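Local coordinates for hypothetical protein (Bacteroides caccae, PDB 4M8R), which is of unknown function but joins an N-terminal Ig-like domain to a WD40-like domain of the beta-propeller type, at residues E20-V25 / L103-L108; V44-R49 / S88-F93; S341-L346 / P360-S365; G328-Y333 / K367-I372. All coordinates share one frame; numbering follows the deposited sequence.

Overall arrangement
Two local groups of contacts illustrate how all-beta domains are held together. Interactions 1 and 2 belong to one mixed sheet of the Ig-like domain, their centres about 9 Å apart, and strands 88-96 and 99-108 link them as neighbours. Interaction 2 is buried and regularly paired along most of its length, whereas interaction 1, more exposed, lies at one border of the sheet; both touch the same phosphate. About 53 Å from interaction 2, between centres, interaction 3 pairs the strands of a hairpin in the WD40-like domain. Interaction 4, its centre about 8 Å from that of interaction 3, differs from all the others: no hydrogen bond crosses it, and side chains alone join one sheet to the next.

Interaction 1. Residues E20-V25 / L103-L108; sequences EANQTV and LGKVLL. With PO4 (phosphate ion), chain D.
Thr24 and Val25 pair in parallel with Leu107 and Leu108 at one border of the mixed sheet of the Ig-like domain, just after a type II beta turn from Glu20 to Gln23. Strand alternation sends the two pairs to opposite faces. On one, Thr24 and Leu107 run alongside each other and point the same way, Thr24 OG1 lying 3.6 Å from Leu107 CD2. On the other, Val25 and Leu108 cross at about a right angle. With Val25 CG1 anti to the carbonyl carbon (chi1 -63°), it is CG2 that meets Leu108 CD1 at 3.9 Å and Val106 CG2 at 4.0 Å. Lys105 leaves the strand differently: its chain bends at chi3 (-68°), and NZ reaches O2 and O4 of a phosphate, 2.8 Å from each. Arg89, with Arg213 and Asn238 of the second subunit, binds the same ion, which probably came from the crystallisation liquor. With an alanine in place of Lys105, the phosphate would probably lose its ammonium partner and be held less firmly. Within the turn, Asn22 N donates almost straight to Lys105 O (2.7 Å, 174°), while a water bridges Asn22 OD1 and Lys105 N, 2.9 Å from both.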
# COMPACT_ATOMS: atom_id res chain seq x y z
N GLU A 20 -34.53 7.95 -19.63
CA GLU A 20 -33.29 7.84 -20.39
C GLU A 20 -32.70 6.42 -20.35
O GLU A 20 -31.49 6.24 -20.51
CB GLU A 20 -32.25 8.85 -19.87
CG GLU A 20 -32.68 10.31 -19.97
CD GLU A 20 -33.64 10.76 -18.87
OE1 GLU A 20 -33.95 9.97 -17.96
OE2 GLU A 20 -34.08 11.92 -18.92
N ALA A 21 -33.55 5.41 -20.15
CA ALA A 21 -33.09 4.03 -20.01
C ALA A 21 -32.24 3.59 -21.20
O ALA A 21 -32.58 3.85 -22.35
CB ALA A 21 -34.27 3.10 -19.84
N ASN A 22 -31.12 2.94 -20.89
CA ASN A 22 -30.20 2.39 -21.90
C ASN A 22 -29.54 3.43 -22.81
O ASN A 22 -29.00 3.08 -23.85
CB ASN A 22 -30.92 1.33 -22.73
CG ASN A 22 -31.43 0.19 -21.89
OD1 ASN A 22 -30.72 -0.32 -21.01
ND2 ASN A 22 -32.66 -0.23 -22.14
N GLN A 23 -29.56 4.69 -22.40
CA GLN A 23 -28.91 5.75 -23.16
C GLN A 23 -27.65 6.19 -22.42
O GLN A 23 -27.43 5.82 -21.27
CB GLN A 23 -29.85 6.94 -23.33
CG GLN A 23 -31.10 6.62 -24.14
CD GLN A 23 -32.04 7.81 -24.27
OE1 GLN A 23 -31.69 8.94 -23.92
NE2 GLN A 23 -33.24 7.56 -24.79
N THR A 24 -26.84 6.97 -23.11
CA THR A 24 -25.67 7.57 -22.50
C THR A 24 -26.05 8.93 -21.91
O THR A 24 -26.66 9.76 -22.59
CB THR A 24 -24.52 7.71 -23.52
OG1 THR A 24 -24.14 6.41 -23.98
CG2 THR A 24 -23.30 8.39 -22.88
N VAL A 25 -25.70 9.15 -20.66
CA VAL A 25 -25.98 10.41 -19.98
C VAL A 25 -24.69 10.97 -19.40
O VAL A 25 -23.72 10.24 -19.25
CB VAL A 25 -27.05 10.24 -18.88
CG1 VAL A 25 -28.36 9.78 -19.48
CG2 VAL A 25 -26.59 9.25 -17.81
N LEU A 103 -35.26 0.14 -11.51
CA LEU A 103 -36.05 0.95 -12.42
C LEU A 103 -35.48 0.92 -13.83
O LEU A 103 -36.22 0.99 -14.81
CB LEU A 103 -36.10 2.40 -11.93
CG LEU A 103 -36.77 2.61 -10.57
CD1 LEU A 103 -36.48 4.02 -10.07
CD2 LEU A 103 -38.26 2.35 -10.63
N GLY A 104 -34.16 0.82 -13.94
CA GLY A 104 -33.50 0.78 -15.24
C GLY A 104 -32.01 1.04 -15.16
O GLY A 104 -31.45 1.19 -14.07
N LYS A 105 -31.37 1.10 -16.32
CA LYS A 105 -29.93 1.28 -16.41
C LYS A 105 -29.58 2.40 -17.37
O LYS A 105 -30.32 2.65 -18.33
CB LYS A 105 -29.28 -0.00 -16.91
CG LYS A 105 -29.63 -1.23 -16.09
CD LYS A 105 -29.05 -2.49 -16.71
CE LYS A 105 -29.73 -2.83 -18.02
NZ LYS A 105 -29.26 -4.14 -18.55
N VAL A 106 -28.47 3.06 -17.11
CA VAL A 106 -27.93 4.05 -18.02
C VAL A 106 -26.43 3.88 -18.11
O VAL A 106 -25.83 3.26 -17.24
CB VAL A 106 -28.25 5.50 -17.59
CG1 VAL A 106 -29.75 5.74 -17.62
CG2 VAL A 106 -27.70 5.80 -16.21
N LEU A 107 -25.85 4.41 -19.17
CA LEU A 107 -24.41 4.48 -19.31
C LEU A 107 -24.00 5.91 -18.96
O LEU A 107 -24.44 6.86 -19.61
CB LEU A 107 -23.99 4.12 -20.73
CG LEU A 107 -22.49 4.12 -21.03
CD1 LEU A 107 -21.73 3.19 -20.09
CD2 LEU A 107 -22.25 3.71 -22.48
N LEU A 108 -23.20 6.05 -17.91
CA LEU A 108 -22.79 7.36 -17.42
C LEU A 108 -21.38 7.66 -17.91
O LEU A 108 -20.45 6.91 -17.62
CB LEU A 108 -22.83 7.39 -15.89
CG LEU A 108 -22.49 8.71 -15.19
CD1 LEU A 108 -23.47 9.80 -15.58
CD2 LEU A 108 -22.48 8.51 -13.69
P PO4 D . -29.20 -6.85 -16.55
O1 PO4 D . -29.70 -6.63 -15.14
O2 PO4 D . -28.01 -5.96 -16.86
O3 PO4 D . -28.78 -8.28 -16.75
O4 PO4 D . -30.33 -6.49 -17.48
O HOH W 1 -32.52 -0.06 -18.69

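Interaction 2. Residues V44-R49 / S88-F93; sequences VDFDFR and SRVEIF. With PO4 (phosphate ion), chain C; PO4 (phosphate ion), chain D.
Arg49 and Arg89 face each other as a hydrogen-bonded pair in the antiparallel union of strands 43-50 and 88-96, and with Phe93 they have the most surface buried by it. The Arg49 chain bends at chi3 (68°), which lays its guanidinium over the methylene of its partner: Arg89 CD sits above the centre of the group, 3.3 Å from Arg49 CZ. The Arg89 chain, in contrast, is extended from CG to NE. Although Arg49 NH1 and Arg89 NE are 4.0 Å apart, phosphates probably offset the charge. Arg49 grips one edge-on with two bonds, NH1 to O3 (2.8 Å, 175°) and NH2 to O2 (3.0 Å, 174°), while Arg89 NH2 donates to O2 of a second ion. Asn238 and Pro240 of the second subunit also accept bonds from these arginines, so the pair lies at a subunit interface.

On the same face, Phe93 crosses Asp47 at about a right angle, its CE2 3.6 Å from Asp47 OD2; the carboxylate itself is paired with Lys234 of the second subunit. The opposite face, carrying Phe46, Phe48, Val90 and Ile92, is apolar. Val90 bridges two rings there, CG1 touching Phe46 CD1 at 3.5 Å and CG2 touching Phe48 CD2 at 3.6 Å, while Ile92 CG1 meets the Phe46 ring at its edge. Strand 60-72 flanks this pair beside strand 43-50, strand 99-108 flanks it beside strand 88-96, and Ile79 of strand 76-80 packs on Phe46 and Ile92.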
# COMPACT_ATOMS: atom_id res chain seq x y z
N VAL A 44 -33.55 7.01 -3.92
CA VAL A 44 -33.05 6.39 -5.13
C VAL A 44 -31.57 6.08 -4.95
O VAL A 44 -30.80 6.93 -4.50
CB VAL A 44 -33.26 7.31 -6.34
CG1 VAL A 44 -32.66 6.70 -7.60
CG2 VAL A 44 -34.75 7.58 -6.55
N ASP A 45 -31.20 4.85 -5.29
CA ASP A 45 -29.82 4.36 -5.16
C ASP A 45 -29.22 4.04 -6.52
O ASP A 45 -29.92 3.59 -7.43
CB ASP A 45 -29.79 3.07 -4.33
CG ASP A 45 -29.91 3.31 -2.85
OD1 ASP A 45 -29.30 4.28 -2.34
OD2 ASP A 45 -30.61 2.51 -2.19
N PHE A 46 -27.91 4.24 -6.63
CA PHE A 46 -27.14 3.86 -7.81
C PHE A 46 -26.23 2.69 -7.47
O PHE A 46 -25.69 2.63 -6.37
CB PHE A 46 -26.21 5.00 -8.22
CG PHE A 46 -26.91 6.22 -8.73
CD1 PHE A 46 -27.89 6.14 -9.71
CD2 PHE A 46 -26.51 7.48 -8.28
CE1 PHE A 46 -28.49 7.29 -10.20
CE2 PHE A 46 -27.12 8.62 -8.77
CZ PHE A 46 -28.11 8.53 -9.72
N ASP A 47 -26.06 1.78 -8.42
CA ASP A 47 -24.96 0.82 -8.40
C ASP A 47 -24.13 1.03 -9.67
O ASP A 47 -24.68 1.09 -10.77
CB ASP A 47 -25.48 -0.63 -8.35
CG ASP A 47 -25.88 -1.07 -6.92
OD1 ASP A 47 -25.85 -0.26 -5.97
OD2 ASP A 47 -26.24 -2.26 -6.76
N PHE A 48 -22.82 1.15 -9.51
CA PHE A 48 -21.91 1.43 -10.62
C PHE A 48 -21.06 0.20 -10.95
O PHE A 48 -20.60 -0.50 -10.05
CB PHE A 48 -20.96 2.58 -10.26
CG PHE A 48 -21.67 3.89 -10.00
CD1 PHE A 48 -22.28 4.13 -8.78
CD2 PHE A 48 -21.67 4.89 -10.96
CE1 PHE A 48 -22.91 5.34 -8.53
CE2 PHE A 48 -22.31 6.09 -10.72
CZ PHE A 48 -22.93 6.32 -9.51
N ARG A 49 -20.84 -0.03 -12.24
CA ARG A 49 -19.91 -1.05 -12.72
C ARG A 49 -19.04 -0.46 -13.82
O ARG A 49 -19.57 0.10 -14.78
CB ARG A 49 -20.68 -2.24 -13.27
CG ARG A 49 -19.79 -3.42 -13.67
CD ARG A 49 -20.45 -4.27 -14.74
NE ARG A 49 -20.55 -3.56 -16.01
CZ ARG A 49 -21.19 -4.01 -17.09
NH1 ARG A 49 -21.80 -5.20 -17.07
NH2 ARG A 49 -21.22 -3.27 -18.19
N SER A 88 -19.37 4.40 -16.46
CA SER A 88 -19.98 3.30 -15.74
C SER A 88 -21.33 2.89 -16.29
O SER A 88 -22.12 3.73 -16.73
CB SER A 88 -20.19 3.70 -14.28
OG SER A 88 -18.95 3.88 -13.63
N ARG A 89 -21.60 1.60 -16.23
CA ARG A 89 -22.96 1.08 -16.27
C ARG A 89 -23.59 1.38 -14.91
O ARG A 89 -23.10 0.90 -13.88
CB ARG A 89 -22.96 -0.43 -16.52
CG ARG A 89 -24.25 -1.16 -16.18
CD ARG A 89 -24.08 -2.65 -16.37
NE ARG A 89 -25.29 -3.43 -16.09
CZ ARG A 89 -25.61 -3.95 -14.90
NH1 ARG A 89 -24.83 -3.80 -13.84
NH2 ARG A 89 -26.74 -4.64 -14.79
N VAL A 90 -24.65 2.19 -14.91
CA VAL A 90 -25.32 2.58 -13.68
C VAL A 90 -26.71 1.98 -13.64
O VAL A 90 -27.52 2.24 -14.54
CB VAL A 90 -25.43 4.11 -13.57
CG1 VAL A 90 -26.14 4.51 -12.28
CG2 VAL A 90 -24.05 4.75 -13.64
N GLU A 91 -26.99 1.19 -12.61
CA GLU A 91 -28.33 0.68 -12.39
C GLU A 91 -29.00 1.52 -11.31
O GLU A 91 -28.39 1.81 -10.27
CB GLU A 91 -28.30 -0.79 -11.97
CG GLU A 91 -29.69 -1.41 -11.91
CD GLU A 91 -29.68 -2.93 -11.92
OE1 GLU A 91 -28.60 -3.54 -11.76
OE2 GLU A 91 -30.78 -3.51 -12.09
N ILE A 92 -30.24 1.92 -11.59
CA ILE A 92 -30.98 2.87 -10.76
C ILE A 92 -32.09 2.13 -10.02
O ILE A 92 -32.94 1.49 -10.65
CB ILE A 92 -31.57 3.99 -11.63
CG1 ILE A 92 -30.45 4.71 -12.38
CG2 ILE A 92 -32.36 4.98 -10.79
CD1 ILE A 92 -30.93 5.64 -13.47
N PHE A 93 -32.08 2.23 -8.70
CA PHE A 93 -33.02 1.51 -7.84
C PHE A 93 -33.91 2.46 -7.05
O PHE A 93 -33.44 3.45 -6.49
CB PHE A 93 -32.26 0.65 -6.83
CG PHE A 93 -31.43 -0.43 -7.45
CD1 PHE A 93 -31.98 -1.68 -7.70
CD2 PHE A 93 -30.09 -0.21 -7.75
CE1 PHE A 93 -31.21 -2.68 -8.26
CE2 PHE A 93 -29.32 -1.21 -8.31
CZ PHE A 93 -29.88 -2.45 -8.57
P PO4 C . -23.67 -5.08 -20.42
O1 PO4 C . -24.86 -4.27 -19.93
O2 PO4 C . -22.54 -4.16 -20.78
O3 PO4 C . -23.21 -6.01 -19.33
O4 PO4 C . -24.09 -5.92 -21.59
P PO4 D . -29.20 -6.85 -16.55
O1 PO4 D . -29.70 -6.63 -15.14
O2 PO4 D . -28.01 -5.96 -16.86
O3 PO4 D . -28.78 -8.28 -16.75
O4 PO4 D . -30.33 -6.49 -17.48

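Interaction 3. Residues S341-L346 / P360-S365; sequences SSFRLL and PFAQLS
The hairpin of strands 340-348 and 355-364, on one side of a four-stranded antiparallel sheet consistent with a propeller blade in the WD40-like domain, brings Phe343 against Phe361. The Phe361 side chain takes the position between its backbone N and carbonyl carbon (chi1 62°), and its ring lies over the neighbouring strand. Phe343 CB stands over the face, 3.9 Å from the ring centroid and 29° off the normal. Phe343 O covers a face too, 3.3 Å from Phe361 CD2, and accepts the Phe361 N hydrogen bond almost in line with its C=O. The Leu345 and Phe361 side chains cross at about a right angle, Leu345 CD2 3.7 Å from Phe361 CE2. Around this group, Trp400 meets Phe361 edge-to-face and Phe398 packs on it obliquely. A serine in place of Phe361 would probably leave Phe343 CB and Leu345 CD2 without their aromatic neighbour and open a gap beside Trp400. Further along, Ser341 and Leu364 form a hydrogen-bonded pair, and Phe343 N donates nearly straight to Ala362 O (2.9 Å, 172°). On the face opposite Phe343 and Ala362, Ser342 OG makes a weak bond to Gln363 OE1 at 2.9 Å.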
# COMPACT_ATOMS: atom_id res chain seq x y z
N SER A 341 9.17 40.63 5.18
CA SER A 341 8.63 39.33 5.53
C SER A 341 9.73 38.32 5.89
O SER A 341 10.59 38.03 5.06
CB SER A 341 7.81 38.79 4.36
OG SER A 341 6.75 39.67 4.03
N SER A 342 9.68 37.79 7.11
CA SER A 342 10.62 36.76 7.57
C SER A 342 9.93 35.41 7.74
O SER A 342 8.84 35.33 8.29
CB SER A 342 11.25 37.17 8.91
OG SER A 342 12.13 38.26 8.73
N PHE A 343 10.59 34.36 7.27
CA PHE A 343 10.08 33.00 7.42
C PHE A 343 10.93 32.25 8.44
O PHE A 343 12.12 32.04 8.22
CB PHE A 343 10.10 32.26 6.08
CG PHE A 343 9.24 32.89 5.03
CD1 PHE A 343 9.68 34.00 4.32
CD2 PHE A 343 7.98 32.38 4.74
CE1 PHE A 343 8.88 34.59 3.35
CE2 PHE A 343 7.18 32.96 3.78
CZ PHE A 343 7.63 34.07 3.08
N ARG A 344 10.30 31.87 9.55
CA ARG A 344 11.00 31.29 10.69
C ARG A 344 10.31 30.01 11.15
O ARG A 344 9.10 30.02 11.42
CB ARG A 344 11.05 32.31 11.83
CG ARG A 344 11.80 33.59 11.45
CD ARG A 344 11.62 34.70 12.47
NE ARG A 344 12.40 34.39 13.68
CZ ARG A 344 12.45 35.14 14.78
NH1 ARG A 344 11.73 36.26 14.87
NH2 ARG A 344 13.21 34.75 15.80
N LEU A 345 11.06 28.92 11.24
CA LEU A 345 10.51 27.65 11.69
C LEU A 345 10.25 27.68 13.19
O LEU A 345 10.95 28.36 13.93
CB LEU A 345 11.45 26.49 11.38
CG LEU A 345 11.74 26.18 9.91
CD1 LEU A 345 12.57 24.91 9.81
CD2 LEU A 345 10.46 26.02 9.10
N LEU A 346 9.22 26.96 13.61
CA LEU A 346 8.96 26.71 15.02
C LEU A 346 9.46 25.31 15.33
O LEU A 346 8.91 24.33 14.82
CB LEU A 346 7.47 26.85 15.34
CG LEU A 346 7.10 26.79 16.82
CD1 LEU A 346 7.74 27.93 17.59
CD2 LEU A 346 5.59 26.82 16.98
N PRO A 360 15.49 33.34 10.86
CA PRO A 360 14.85 33.13 9.56
C PRO A 360 15.69 32.28 8.62
O PRO A 360 16.91 32.35 8.66
CB PRO A 360 14.69 34.55 8.99
CG PRO A 360 15.03 35.49 10.10
CD PRO A 360 15.88 34.74 11.07
N PHE A 361 15.04 31.46 7.81
CA PHE A 361 15.71 30.76 6.71
C PHE A 361 15.51 31.53 5.40
O PHE A 361 16.16 31.23 4.40
CB PHE A 361 15.21 29.31 6.58
CG PHE A 361 13.75 29.19 6.26
CD1 PHE A 361 13.29 29.26 4.95
CD2 PHE A 361 12.82 28.97 7.27
CE1 PHE A 361 11.95 29.14 4.66
CE2 PHE A 361 11.48 28.85 6.99
CZ PHE A 361 11.04 28.94 5.68
N ALA A 362 14.59 32.49 5.41
CA ALA A 362 14.36 33.37 4.27
C ALA A 362 13.79 34.70 4.77
O ALA A 362 12.96 34.72 5.68
CB ALA A 362 13.41 32.72 3.28
N GLN A 363 14.23 35.79 4.16
CA GLN A 363 13.87 37.14 4.56
C GLN A 363 13.73 37.97 3.30
O GLN A 363 14.60 37.94 2.44
CB GLN A 363 14.96 37.72 5.49
CG GLN A 363 14.99 39.25 5.63
CD GLN A 363 14.36 39.77 6.91
OE1 GLN A 363 14.73 39.35 8.01
NE2 GLN A 363 13.41 40.70 6.78
N LEU A 364 12.62 38.70 3.18
CA LEU A 364 12.40 39.57 2.02
C LEU A 364 12.05 40.98 2.45
O LEU A 364 10.91 41.26 2.82
CB LEU A 364 11.28 38.99 1.15
CG LEU A 364 11.62 37.64 0.54
CD1 LEU A 364 10.37 37.00 -0.02
CD2 LEU A 364 12.69 37.77 -0.54
N SER A 365 13.05 41.87 2.42
CA SER A 365 12.87 43.27 2.80
C SER A 365 12.05 44.02 1.76
O SER A 365 12.19 43.78 0.56
CB SER A 365 14.23 43.95 2.96
OG SER A 365 15.05 43.23 3.85

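Interaction 4. Residues G328-Y333 / K367-I372; sequences GYMIYY and KKVVSI. With EDO (1,2-ethanediol), chain H.
Met330 and Val369 make the buried part of this contact, and Tyr332 and Lys368 make the part toward solvent. The principle at work is that two sheets can meet through side chains alone: no hydrogen bond crosses here, and the axes of segments 328-333 and 368-372 come no closer than 7.6 Å, their directions 132° apart. Selenomethionine Met330, with CG anti to the backbone N (chi1 -170°) and the chain bent at chi2 and chi3, slides past Val369 in the opposite direction. Its CE lies 3.8 Å from Val369 CB and its SE 3.9 Å from the same carbon, while the base of the side chain is met by Ile372, CD1 to Met330 CB at 3.8 Å. Phe343 of strand 340-348 also packs on both Met330 and Val369.

Toward the outer end the chemistry changes. The extended chain of Lys368 passes across the face of the Tyr332 ring at about a right angle to that side chain, with Lys368 CG 3.5 Å from the ring centroid and 10° off its normal. This is a CH-pi contact of Lys368 CG; Lys368 CB also comes within 3.5 Å of Tyr332 CE1. Beyond it, Lys367 is exposed and its CB points away; its carbonyl O lies near the ring and accepts a bond from Ser341 OG, which also takes one from Val369 N. Packing in this manner between the four-stranded sheet of strands 303-310 to 355-364 and the next, of strands 368-373 to 404-407, is consistent with adjacent blades of a beta-propeller.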
# COMPACT_ATOMS: atom_id res chain seq x y z
N GLY A 328 6.23 26.61 10.55
CA GLY A 328 6.62 27.87 11.15
C GLY A 328 5.67 29.01 10.87
O GLY A 328 4.53 28.80 10.43
N TYR A 329 6.15 30.21 11.13
CA TYR A 329 5.40 31.44 10.98
C TYR A 329 6.12 32.39 10.02
O TYR A 329 7.33 32.58 10.13
CB TYR A 329 5.28 32.13 12.33
CG TYR A 329 4.25 31.55 13.29
CD1 TYR A 329 2.89 31.69 13.04
CD2 TYR A 329 4.64 30.93 14.47
CE1 TYR A 329 1.94 31.19 13.92
CE2 TYR A 329 3.70 30.43 15.36
CZ TYR A 329 2.36 30.56 15.08
OH TYR A 329 1.42 30.07 15.96
N MSE A 330 5.37 32.96 9.08
CA MSE A 330 5.84 34.09 8.30
C MSE A 330 5.54 35.30 9.14
O MSE A 330 4.39 35.53 9.49
CB MSE A 330 5.12 34.20 6.95
CG MSE A 330 5.77 35.22 6.01
SE MSE A 330 5.42 37.10 6.51
CE MSE A 330 3.44 37.12 6.60
N ILE A 331 6.57 36.08 9.47
CA ILE A 331 6.40 37.26 10.31
C ILE A 331 6.79 38.52 9.54
O ILE A 331 7.90 38.62 9.03
CB ILE A 331 7.26 37.15 11.59
CG1 ILE A 331 6.70 36.02 12.47
CG2 ILE A 331 7.26 38.46 12.37
CD1 ILE A 331 7.66 35.54 13.53
N TYR A 332 5.86 39.48 9.46
CA TYR A 332 6.05 40.70 8.67
C TYR A 332 6.01 41.96 9.53
O TYR A 332 5.10 42.13 10.34
CB TYR A 332 4.98 40.79 7.58
CG TYR A 332 4.92 42.14 6.89
CD1 TYR A 332 5.81 42.46 5.87
CD2 TYR A 332 3.98 43.10 7.26
CE1 TYR A 332 5.77 43.69 5.24
CE2 TYR A 332 3.93 44.34 6.63
CZ TYR A 332 4.83 44.63 5.62
OH TYR A 332 4.78 45.86 5.01
N TYR A 333 6.99 42.83 9.34
CA TYR A 333 7.02 44.15 9.95
C TYR A 333 7.07 45.20 8.85
O TYR A 333 7.83 45.05 7.89
CB TYR A 333 8.24 44.31 10.86
CG TYR A 333 8.24 43.42 12.09
CD1 TYR A 333 7.54 43.78 13.24
CD2 TYR A 333 8.95 42.22 12.11
CE1 TYR A 333 7.54 42.98 14.37
CE2 TYR A 333 8.96 41.41 13.23
CZ TYR A 333 8.25 41.79 14.36
OH TYR A 333 8.26 40.98 15.48
N LYS A 367 8.93 43.75 1.03
CA LYS A 367 7.89 42.93 0.39
C LYS A 367 6.99 42.34 1.46
O LYS A 367 7.47 41.83 2.48
CB LYS A 367 8.50 41.81 -0.45
CG LYS A 367 9.29 42.34 -1.64
CD LYS A 367 9.60 41.27 -2.67
CE LYS A 367 10.47 41.86 -3.78
NZ LYS A 367 10.67 40.93 -4.92
N LYS A 368 5.68 42.41 1.24
CA LYS A 368 4.69 41.92 2.19
C LYS A 368 3.99 40.66 1.67
O LYS A 368 3.33 40.70 0.63
CB LYS A 368 3.65 43.00 2.49
CG LYS A 368 2.68 42.63 3.60
CD LYS A 368 1.69 43.75 3.88
CE LYS A 368 0.67 43.31 4.93
NZ LYS A 368 -0.46 44.26 5.06
N VAL A 369 4.13 39.56 2.40
CA VAL A 369 3.46 38.31 2.06
C VAL A 369 1.99 38.41 2.46
O VAL A 369 1.69 38.74 3.60
CB VAL A 369 4.08 37.11 2.81
CG1 VAL A 369 3.28 35.83 2.53
CG2 VAL A 369 5.53 36.92 2.42
N VAL A 370 1.09 38.13 1.52
CA VAL A 370 -0.36 38.18 1.78
C VAL A 370 -1.07 36.83 1.63
O VAL A 370 -2.23 36.70 2.04
CB VAL A 370 -1.07 39.21 0.87
CG1 VAL A 370 -0.70 40.62 1.30
CG2 VAL A 370 -0.74 38.97 -0.60
N SER A 371 -0.39 35.85 1.05
CA SER A 371 -0.93 34.50 0.97
C SER A 371 0.21 33.49 0.88
O SER A 371 1.24 33.77 0.27
CB SER A 371 -1.85 34.37 -0.24
OG SER A 371 -2.66 33.21 -0.15
N ILE A 372 0.00 32.33 1.50
CA ILE A 372 0.92 31.20 1.38
C ILE A 372 0.08 29.95 1.12
O ILE A 372 -0.97 29.76 1.72
CB ILE A 372 1.75 30.98 2.67
CG1 ILE A 372 2.47 32.27 3.07
CG2 ILE A 372 2.76 29.86 2.47
CD1 ILE A 372 3.34 32.13 4.30
C1 EDO H . -0.15 27.73 4.97
O1 EDO H . -1.48 28.03 4.56
C2 EDO H . 0.41 26.65 4.06
O2 EDO H . 1.79 26.38 4.35